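Local coordinates for protein Bd3460 (Bdellovibrio bacteriovorus, PDB 5CEA) that is of unknown function but is built from ankyrin repeats, a scaffold that commonly binds other proteins, and probably carries an export signal, at residues A99-V104 / I124-D129; T166-V171 / F182-G187; V87-K92 / I116-N121. The protein carries 1 engineered substitution. One frame throughout, in Å; residues are numbered along the deposited sequence.

In the fold
The chain is an elongated stack of ankyrin helix pairs, and the three contacts sample it in different ways. Contact 2 joins the paired helices 167-174 and 177-185, contact 1 packs helix 99-105 against the loop that leads to helix 134-141, and contact 3 links the loop before helix 99-105 to the end of helix 109-117. Along the chain contacts 3 and 1 interleave, and both are complete before contact 2 opens. Contacts 1 and 3, with centres about 13 Å apart, touch through Leu-100; contact 2 has its centre about 20 Å from that of contact 1 and 26 Å from that of contact 3. Apolar packing, plus hydrogen bonds in contact 3, joins parts of an ankyrin solenoid.

Contact 1 of 3, residues A99-V104 / I124-D129; sequences ALAFAV and IIVAGD
Ala-101 N donates a weak hydrogen bond to Thr-98 OG1, and the methyl Ile-124 CD1 packs beside it, 3.8 Å from Ala-101 N. This is the first turn of helix 99-105, where the peptide N-H groups have no earlier helical carbonyl to bond; the threonine of the ankyrin TPLH-like motif (here Thr-Ala-Leu-Ala) offers a weak partner there.

Ile-124 reaches that far because of its torsions. CG1 sits between the backbone N and the carbonyl carbon (chi1 62°), and the chain then continues fully extended (chi2 180°), so that its terminal methyl, CD1, leads against the first turn. Ile-124 CD1 also touches Ala-101 CB at 3.9 Å, and Ile-124 CD1 lies 4.3 Å from Leu-100 CB. Two residues on, Val-126 again faces the helix, with its CG1 4.4 Å from Ala-101 CB; Ile-125 between them turns its side chain the other way. Ala-101 CB therefore meets both Ile-124 and Val-126, and its small size lets the loop backbone come near, with 5.7 Å between Ala-101 CA and Val-126 CA.

Around this, backbone bonds pair Ile-124 with Leu-134 and Val-126 with Asp-132, holding the loop as a hairpin-like finger, while Glu-97 OE2 accepts from Ala-127 N. Leu-134 also packs on Leu-100, and Arg-137 lies against Val-104 and Val-126. The side chains that meet between the two segments are all apolar, so the hydrogen bonds that hold the backbone of Ile-124, Val-126 and Ala-127 come from outside them.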
loop_
_atom_site.group_PDB
_atom_site.type_symbol
_atom_site.label_atom_id
_atom_site.label_comp_id
_atom_site.label_asym_id
_atom_site.label_seq_id
_atom_site.Cartn_x
_atom_site.Cartn_y
_atom_site.Cartn_z
ATOM N N ALA A 99 7.867 2.675 -3.531
ATOM C CA ALA A 99 7.076 2.559 -4.784
ATOM C C ALA A 99 5.757 1.821 -4.622
ATOM O O ALA A 99 4.724 2.271 -5.121
ATOM C CB ALA A 99 7.941 1.878 -5.840
ATOM N N LEU A 100 5.750 0.787 -3.785
ATOM C CA LEU A 100 4.497 0.036 -3.497
ATOM C C LEU A 100 3.475 0.874 -2.747
ATOM O O LEU A 100 2.256 0.857 -3.065
ATOM C CB LEU A 100 4.790 -1.283 -2.766
ATOM C CG LEU A 100 3.622 -2.144 -2.324
ATOM C CD1 LEU A 100 2.721 -2.505 -3.490
ATOM C CD2 LEU A 100 4.044 -3.430 -1.644
ATOM N N ALA A 101 3.927 1.636 -1.769
ATOM C CA ALA A 101 3.014 2.571 -1.046
ATOM C C ALA A 101 2.432 3.605 -2.026
ATOM O O ALA A 101 1.205 3.883 -1.948
ATOM C CB ALA A 101 3.741 3.260 0.076
ATOM N N PHE A 102 3.264 4.118 -2.953
ATOM C CA PHE A 102 2.763 5.044 -4.020
ATOM C C PHE A 102 1.696 4.382 -4.865
ATOM O O PHE A 102 0.668 4.982 -5.120
ATOM C CB PHE A 102 3.852 5.581 -4.972
ATOM C CG PHE A 102 4.589 6.753 -4.421
ATOM C CD1 PHE A 102 4.037 8.005 -4.415
ATOM C CD2 PHE A 102 5.887 6.596 -3.958
ATOM C CE1 PHE A 102 4.763 9.094 -3.894
ATOM C CE2 PHE A 102 6.618 7.648 -3.453
ATOM C CZ PHE A 102 6.042 8.917 -3.402
ATOM N N ALA A 103 1.913 3.134 -5.235
ATOM C CA ALA A 103 0.940 2.444 -6.082
ATOM C C ALA A 103 -0.416 2.268 -5.417
ATOM O O ALA A 103 -1.438 2.636 -5.965
ATOM C CB ALA A 103 1.456 1.119 -6.533
ATOM N N VAL A 104 -0.386 1.803 -4.171
ATOM C CA VAL A 104 -1.598 1.622 -3.375
ATOM C C VAL A 104 -2.324 2.949 -3.107
ATOM O O VAL A 104 -3.533 3.030 -3.282
ATOM C CB VAL A 104 -1.306 0.774 -2.090
ATOM C CG1 VAL A 104 -2.490 0.708 -1.147
ATOM C CG2 VAL A 104 -0.903 -0.653 -2.532
ATOM N N ILE A 124 4.624 -2.209 5.391
ATOM C CA ILE A 124 4.995 -0.814 5.330
ATOM C C ILE A 124 3.752 0.006 5.758
ATOM O O ILE A 124 2.630 -0.491 5.846
ATOM C CB ILE A 124 5.508 -0.417 3.915
ATOM C CG1 ILE A 124 4.417 -0.613 2.834
ATOM C CG2 ILE A 124 6.799 -1.181 3.550
ATOM C CD1 ILE A 124 4.852 -0.230 1.408
ATOM N N ILE A 125 3.996 1.280 6.025
ATOM C CA ILE A 125 2.954 2.265 6.446
ATOM C C ILE A 125 2.734 3.241 5.255
ATOM O O ILE A 125 3.663 3.559 4.493
ATOM C CB ILE A 125 3.452 3.066 7.662
ATOM C CG1 ILE A 125 3.766 2.111 8.833
ATOM C CG2 ILE A 125 2.493 4.192 8.093
ATOM C CD1 ILE A 125 2.631 1.193 9.233
ATOM N N VAL A 126 1.488 3.619 5.027
ATOM C CA VAL A 126 1.223 4.625 4.011
ATOM C C VAL A 126 1.196 6.013 4.693
ATOM O O VAL A 126 0.895 6.155 5.900
ATOM C CB VAL A 126 -0.060 4.341 3.226
ATOM C CG1 VAL A 126 0.057 3.026 2.507
ATOM C CG2 VAL A 126 -1.318 4.341 4.126
ATOM N N ALA A 127 1.450 7.029 3.890
ATOM C CA ALA A 127 1.491 8.405 4.393
ATOM C C ALA A 127 0.100 8.797 4.929
ATOM O O ALA A 127 -0.904 8.359 4.403
ATOM C CB ALA A 127 1.950 9.344 3.288
ATOM N N GLY A 128 0.070 9.603 5.969
ATOM C CA GLY A 128 -1.154 10.176 6.528
ATOM C C GLY A 128 -1.032 10.221 8.035
ATOM O O GLY A 128 -0.172 9.563 8.619
ATOM N N ASP A 129 -1.948 10.936 8.677
ATOM C CA ASP A 129 -1.913 11.122 10.128
ATOM C C ASP A 129 -2.090 9.829 10.941
ATOM O O ASP A 129 -1.496 9.680 12.000
ATOM C CB ASP A 129 -3.002 12.103 10.589
ATOM C CG ASP A 129 -2.704 13.553 10.246
ATOM O OD1 ASP A 129 -1.506 13.923 10.094
ATOM O OD2 ASP A 129 -3.687 14.352 10.206
#

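Contact 2 of 3, residues T166-V171 / F182-G187; sequences TALFAV and FLIKKG
Turned away from the packed leucines Leu-168 and Leu-183, the ring of Phe-169 has Thr-166 OG1 at its edge and in its plane, 3.4 Å from Phe-169 CD1; Asn-194 and Val-203 also touch this ring. The other ring, Phe-182, belongs to the far side of its own helix and packs on Lys-143 and Glu-147 of helix 143-152. Between these two rings, each turned away from the helix pair's shared interface and toward other parts of the fold, lies the interior of an ankyrin helix-turn-helix, with the TPLH-like sequence Thr-Ala-Leu-Phe opening the first helix.

Leu-183 does most of the work. Its CG stands opposite the carbonyl carbon and beside the backbone N (chi1 -66°), and the extended chi2 of 173° drives CD1 straight at the first turn of helix 167-174. There Leu-183 CD1 comes to 3.6 Å from Leu-168 N. Leu-183 CD1 also nestles beside Ala-167 CB at 4.0 Å. Further along, Val-171 CG2 meets Leu-183 CD1 at 4.1 Å. One methyl is thus received by three residues along one flank of the helix.

Leu-168 answers from the opposite direction. The two leucine side chains slide past each other head to tail, leaving Leu-168 CD1 4.1 Å from Leu-183 CB. Its second branch goes to Ile-184, with Leu-168 CD2 and Ile-184 CD1 4.3 Å apart at the margin. Ile-180 and Ile-157 add further apolar cover to Leu-168 and Leu-183 respectively.

Just beyond, helix 177-185 finishes in a Schellman motif at Gly-187, whose positive phi suits glycine. Asn-158 ND2 bonds to its carbonyl O, and Gly-187 N itself turns back to Ile-184 O at 2.9 Å.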
loop_
_atom_site.group_PDB
_atom_site.type_symbol
_atom_site.label_atom_id
_atom_site.label_comp_id
_atom_site.label_asym_id
_atom_site.label_seq_id
_atom_site.Cartn_x
_atom_site.Cartn_y
_atom_site.Cartn_z
ATOM N N THR A 166 -7.069 -1.567 13.743
ATOM C CA THR A 166 -6.866 -2.407 12.566
ATOM C C THR A 166 -8.036 -2.197 11.592
ATOM O O THR A 166 -8.997 -1.444 11.849
ATOM C CB THR A 166 -6.887 -3.865 13.015
ATOM O OG1 THR A 166 -8.131 -4.146 13.666
ATOM C CG2 THR A 166 -5.755 -4.114 13.943
ATOM N N ALA A 167 -7.991 -2.885 10.468
ATOM C CA ALA A 167 -9.087 -2.866 9.447
ATOM C C ALA A 167 -10.501 -3.200 9.993
ATOM O O ALA A 167 -11.465 -2.634 9.569
ATOM C CB ALA A 167 -8.743 -3.827 8.326
ATOM N N LEU A 168 -10.580 -4.060 11.012
ATOM C CA LEU A 168 -11.832 -4.459 11.619
ATOM C C LEU A 168 -12.587 -3.283 12.263
ATOM O O LEU A 168 -13.833 -3.320 12.392
ATOM C CB LEU A 168 -11.584 -5.571 12.675
ATOM C CG LEU A 168 -12.833 -6.337 13.188
ATOM C CD1 LEU A 168 -13.513 -7.102 12.079
ATOM C CD2 LEU A 168 -12.494 -7.287 14.336
ATOM N N PHE A 169 -11.805 -2.306 12.763
ATOM C CA PHE A 169 -12.437 -1.178 13.482
ATOM C C PHE A 169 -13.251 -0.298 12.535
ATOM O O PHE A 169 -14.383 0.066 12.862
ATOM C CB PHE A 169 -11.380 -0.360 14.218
ATOM C CG PHE A 169 -10.904 -0.974 15.542
ATOM C CD1 PHE A 169 -10.101 -2.126 15.585
ATOM C CD2 PHE A 169 -11.263 -0.404 16.753
ATOM C CE1 PHE A 169 -9.642 -2.644 16.798
ATOM C CE2 PHE A 169 -10.841 -0.957 17.978
ATOM C CZ PHE A 169 -10.048 -2.073 18.009
ATOM N N ALA A 170 -12.702 0.001 11.375
ATOM C CA ALA A 170 -13.446 0.800 10.380
ATOM C C ALA A 170 -14.751 0.122 9.905
ATOM O O ALA A 170 -15.790 0.750 9.788
ATOM C CB ALA A 170 -12.548 1.093 9.189
ATOM N N VAL A 171 -14.678 -1.176 9.671
ATOM C CA VAL A 171 -15.844 -1.957 9.311
ATOM C C VAL A 171 -16.858 -2.052 10.477
ATOM O O VAL A 171 -18.094 -1.929 10.250
ATOM C CB VAL A 171 -15.435 -3.367 8.871
ATOM C CG1 VAL A 171 -16.660 -4.231 8.733
ATOM C CG2 VAL A 171 -14.737 -3.266 7.539
ATOM N N PHE A 182 -15.562 -11.279 6.283
ATOM C CA PHE A 182 -14.324 -11.308 5.473
ATOM C C PHE A 182 -13.042 -11.244 6.368
ATOM O O PHE A 182 -12.126 -12.059 6.249
ATOM C CB PHE A 182 -14.325 -10.152 4.436
ATOM C CG PHE A 182 -13.014 -10.000 3.651
ATOM C CD1 PHE A 182 -12.684 -10.902 2.626
ATOM C CD2 PHE A 182 -12.095 -8.956 3.925
ATOM C CE1 PHE A 182 -11.485 -10.778 1.924
ATOM C CE2 PHE A 182 -10.870 -8.837 3.226
ATOM C CZ PHE A 182 -10.572 -9.763 2.221
ATOM N N LEU A 183 -12.993 -10.271 7.281
ATOM C CA LEU A 183 -11.810 -10.042 8.084
ATOM C C LEU A 183 -11.660 -11.122 9.149
ATOM O O LEU A 183 -10.572 -11.598 9.381
ATOM C CB LEU A 183 -11.847 -8.625 8.696
ATOM C CG LEU A 183 -11.767 -7.479 7.687
ATOM C CD1 LEU A 183 -11.985 -6.154 8.419
ATOM C CD2 LEU A 183 -10.432 -7.460 6.943
ATOM N N ILE A 184 -12.767 -11.554 9.762
ATOM C CA ILE A 184 -12.711 -12.655 10.757
ATOM C C ILE A 184 -12.247 -13.942 10.124
ATOM O O ILE A 184 -11.361 -14.627 10.666
ATOM C CB ILE A 184 -14.094 -12.929 11.413
ATOM C CG1 ILE A 184 -14.538 -11.695 12.208
ATOM C CG2 ILE A 184 -14.109 -14.236 12.247
ATOM C CD1 ILE A 184 -13.641 -11.358 13.353
ATOM N N LYS A 185 -12.754 -14.239 8.934
ATOM C CA LYS A 185 -12.293 -15.422 8.156
ATOM C C LYS A 185 -10.758 -15.354 7.881
ATOM O O LYS A 185 -10.092 -16.378 7.859
ATOM C CB LYS A 185 -13.117 -15.619 6.857
ATOM C CG LYS A 185 -14.380 -16.410 7.040
ATOM C CD LYS A 185 -15.276 -16.259 5.826
ATOM C CE LYS A 185 -16.578 -16.994 6.065
ATOM N NZ LYS A 185 -17.454 -16.990 4.869
ATOM N N LYS A 186 -10.213 -14.163 7.691
ATOM C CA LYS A 186 -8.747 -13.994 7.490
ATOM C C LYS A 186 -7.929 -13.907 8.801
ATOM O O LYS A 186 -6.728 -13.633 8.775
ATOM C CB LYS A 186 -8.486 -12.752 6.667
ATOM C CG LYS A 186 -9.004 -12.783 5.234
ATOM C CD LYS A 186 -8.453 -13.928 4.434
ATOM C CE LYS A 186 -8.816 -13.865 2.967
ATOM N NZ LYS A 186 -9.522 -12.610 2.720
ATOM N N GLY A 187 -8.577 -14.075 9.953
ATOM C CA GLY A 187 -7.885 -14.151 11.238
ATOM C C GLY A 187 -7.906 -12.901 12.087
ATOM O O GLY A 187 -7.090 -12.785 13.024
#

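Contact 3 of 3, residues V87-K92 / I116-N121; sequences VNLELK and IKAGAN
Glu-90 and Asn-121 supply the polar part of the contact. Asn-121 N donates to Glu-90 OE2 over 2.8 Å in a nearly straight bond (166° at the hydrogen), arriving on the syn side but 24° out of the carboxylate plane. A bend at chi2 folds the glutamate toward the 116-121 backbone, bringing Glu-90 OE2 to 3.4 Å from Ala-120 CA. The two side chains cross at about a right angle, with carboxylate and amide planes 63° apart.

The other carboxylate oxygen, Glu-90 OE1, is bound through water. It accepts from two waters: one, 2.8 Å away from Glu-90 OE1, also donates to Asn-121 O, and the second accepts a hydrogen bond from Asn-121 ND2. Asn-121 OD1 is used separately, by Asp-123 N. The glutamate's own backbone is steadied by an Asx turn, Glu-90 N to Asn-88 OD1 at 3.0 Å.

The apolar part belongs to Leu-89. Leu-89 CD1 lies over the turn that ends helix 109-117, 3.7 Å from Ala-120 N. Leu-89 CD1 also touches the methyls Ala-118 CB (4.2 Å) and Ala-120 CB (4.1 Å). That turn is a Schellman motif with Gly-119 at positive phi. Leu-83 and Leu-67 also touch the Leu-89 side chain.

Both carboxylate oxygens accept hydrogen bonds, so Glu-90 is probably ionised, and its direct and water-mediated bonds tie together loops of two successive predicted ankyrin repeats at the protein surface.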
loop_
_atom_site.group_PDB
_atom_site.type_symbol
_atom_site.label_atom_id
_atom_site.label_comp_id
_atom_site.label_asym_id
_atom_site.label_seq_id
_atom_site.Cartn_x
_atom_site.Cartn_y
_atom_site.Cartn_z
ATOM N N VAL A 87 15.936 -2.599 -10.475
ATOM C CA VAL A 87 15.913 -1.428 -9.603
ATOM C C VAL A 87 15.587 -1.822 -8.158
ATOM O O VAL A 87 14.944 -2.842 -7.875
ATOM C CB VAL A 87 14.976 -0.344 -10.077
ATOM C CG1 VAL A 87 15.380 0.132 -11.471
ATOM C CG2 VAL A 87 13.524 -0.832 -10.085
ATOM N N ASN A 88 16.050 -1.007 -7.232
ATOM C CA ASN A 88 15.814 -1.199 -5.808
ATOM C C ASN A 88 14.329 -0.857 -5.506
ATOM O O ASN A 88 13.918 0.258 -5.692
ATOM C CB ASN A 88 16.787 -0.301 -5.028
ATOM C CG ASN A 88 16.733 -0.508 -3.491
ATOM O OD1 ASN A 88 15.829 -1.147 -2.919
ATOM N ND2 ASN A 88 17.783 0.028 -2.809
ATOM N N LEU A 89 13.598 -1.811 -4.967
ATOM C CA LEU A 89 12.194 -1.593 -4.625
ATOM C C LEU A 89 11.928 -0.827 -3.322
ATOM O O LEU A 89 10.803 -0.371 -3.112
ATOM C CB LEU A 89 11.465 -2.952 -4.532
ATOM C CG LEU A 89 11.703 -3.886 -5.714
ATOM C CD1 LEU A 89 10.883 -5.156 -5.540
ATOM C CD2 LEU A 89 11.329 -3.158 -7.010
ATOM N N GLU A 90 12.901 -0.779 -2.435
ATOM C CA GLU A 90 12.688 -0.353 -1.074
ATOM C C GLU A 90 13.218 1.047 -0.738
ATOM O O GLU A 90 13.111 1.464 0.406
ATOM C CB GLU A 90 13.275 -1.363 -0.076
ATOM C CG GLU A 90 12.793 -2.794 -0.317
ATOM C CD GLU A 90 11.241 -2.868 -0.422
ATOM O OE1 GLU A 90 10.498 -2.041 0.187
ATOM O OE2 GLU A 90 10.775 -3.858 -0.986
ATOM N N LEU A 91 13.696 1.791 -1.716
ATOM C CA LEU A 91 14.009 3.198 -1.498
ATOM C C LEU A 91 12.745 3.960 -1.130
ATOM O O LEU A 91 11.647 3.628 -1.534
ATOM C CB LEU A 91 14.675 3.804 -2.725
ATOM C CG LEU A 91 16.065 3.198 -3.022
ATOM C CD1 LEU A 91 16.528 3.665 -4.393
ATOM C CD2 LEU A 91 17.088 3.522 -1.968
ATOM N N LYS A 92 12.920 4.911 -0.237
ATOM C CA LYS A 92 11.811 5.745 0.216
ATOM C C LYS A 92 12.037 7.181 -0.210
ATOM O O LYS A 92 13.157 7.716 -0.074
ATOM C CB LYS A 92 11.671 5.655 1.749
ATOM C CG LYS A 92 11.298 4.273 2.270
ATOM C CD LYS A 92 11.287 4.292 3.845
ATOM C CE LYS A 92 12.721 4.135 4.375
ATOM N NZ LYS A 92 12.864 3.216 5.565
ATOM N N ILE A 116 4.384 -6.548 -5.655
ATOM C CA ILE A 116 4.312 -7.583 -4.622
ATOM C C ILE A 116 4.915 -8.867 -5.159
ATOM O O ILE A 116 5.690 -9.543 -4.508
ATOM C CB ILE A 116 2.852 -7.777 -4.169
ATOM C CG1 ILE A 116 2.402 -6.518 -3.397
ATOM C CG2 ILE A 116 2.710 -9.022 -3.298
ATOM C CD1 ILE A 116 0.929 -6.479 -3.086
ATOM N N LYS A 117 4.555 -9.194 -6.405
ATOM C CA LYS A 117 5.132 -10.342 -7.053
ATOM C C LYS A 117 6.661 -10.299 -7.144
ATOM O O LYS A 117 7.311 -11.325 -7.093
ATOM C CB LYS A 117 4.543 -10.482 -8.452
ATOM C CG LYS A 117 3.484 -11.531 -8.515
ATOM C CD LYS A 117 2.813 -11.650 -9.851
ATOM C CE LYS A 117 1.298 -11.556 -9.884
ATOM N NZ LYS A 117 0.824 -11.316 -11.276
ATOM N N ALA A 118 7.204 -9.106 -7.364
ATOM C CA ALA A 118 8.625 -8.937 -7.497
ATOM C C ALA A 118 9.319 -8.937 -6.160
ATOM O O ALA A 118 10.513 -8.839 -6.156
ATOM C CB ALA A 118 8.918 -7.651 -8.272
ATOM N N GLY A 119 8.590 -9.016 -5.055
ATOM C CA GLY A 119 9.145 -9.198 -3.722
ATOM C C GLY A 119 9.128 -7.906 -2.896
ATOM O O GLY A 119 9.833 -7.821 -1.895
ATOM N N ALA A 120 8.401 -6.873 -3.330
ATOM C CA ALA A 120 8.369 -5.592 -2.580
ATOM C C ALA A 120 7.814 -5.831 -1.178
ATOM O O ALA A 120 6.908 -6.634 -0.993
ATOM C CB ALA A 120 7.530 -4.563 -3.302
ATOM N N ASN A 121 8.421 -5.199 -0.166
ATOM C CA ASN A 121 8.009 -5.339 1.226
ATOM C C ASN A 121 6.532 -4.817 1.378
ATOM O O ASN A 121 6.224 -3.672 0.998
ATOM C CB ASN A 121 8.962 -4.522 2.091
ATOM C CG ASN A 121 8.653 -4.598 3.601
ATOM O OD1 ASN A 121 7.883 -5.438 4.096
ATOM N ND2 ASN A 121 9.316 -3.713 4.345
HETATM O O HOH W 1 7.761 -1.648 -0.268
HETATM O O HOH W 2 10.795 -1.610 2.791
#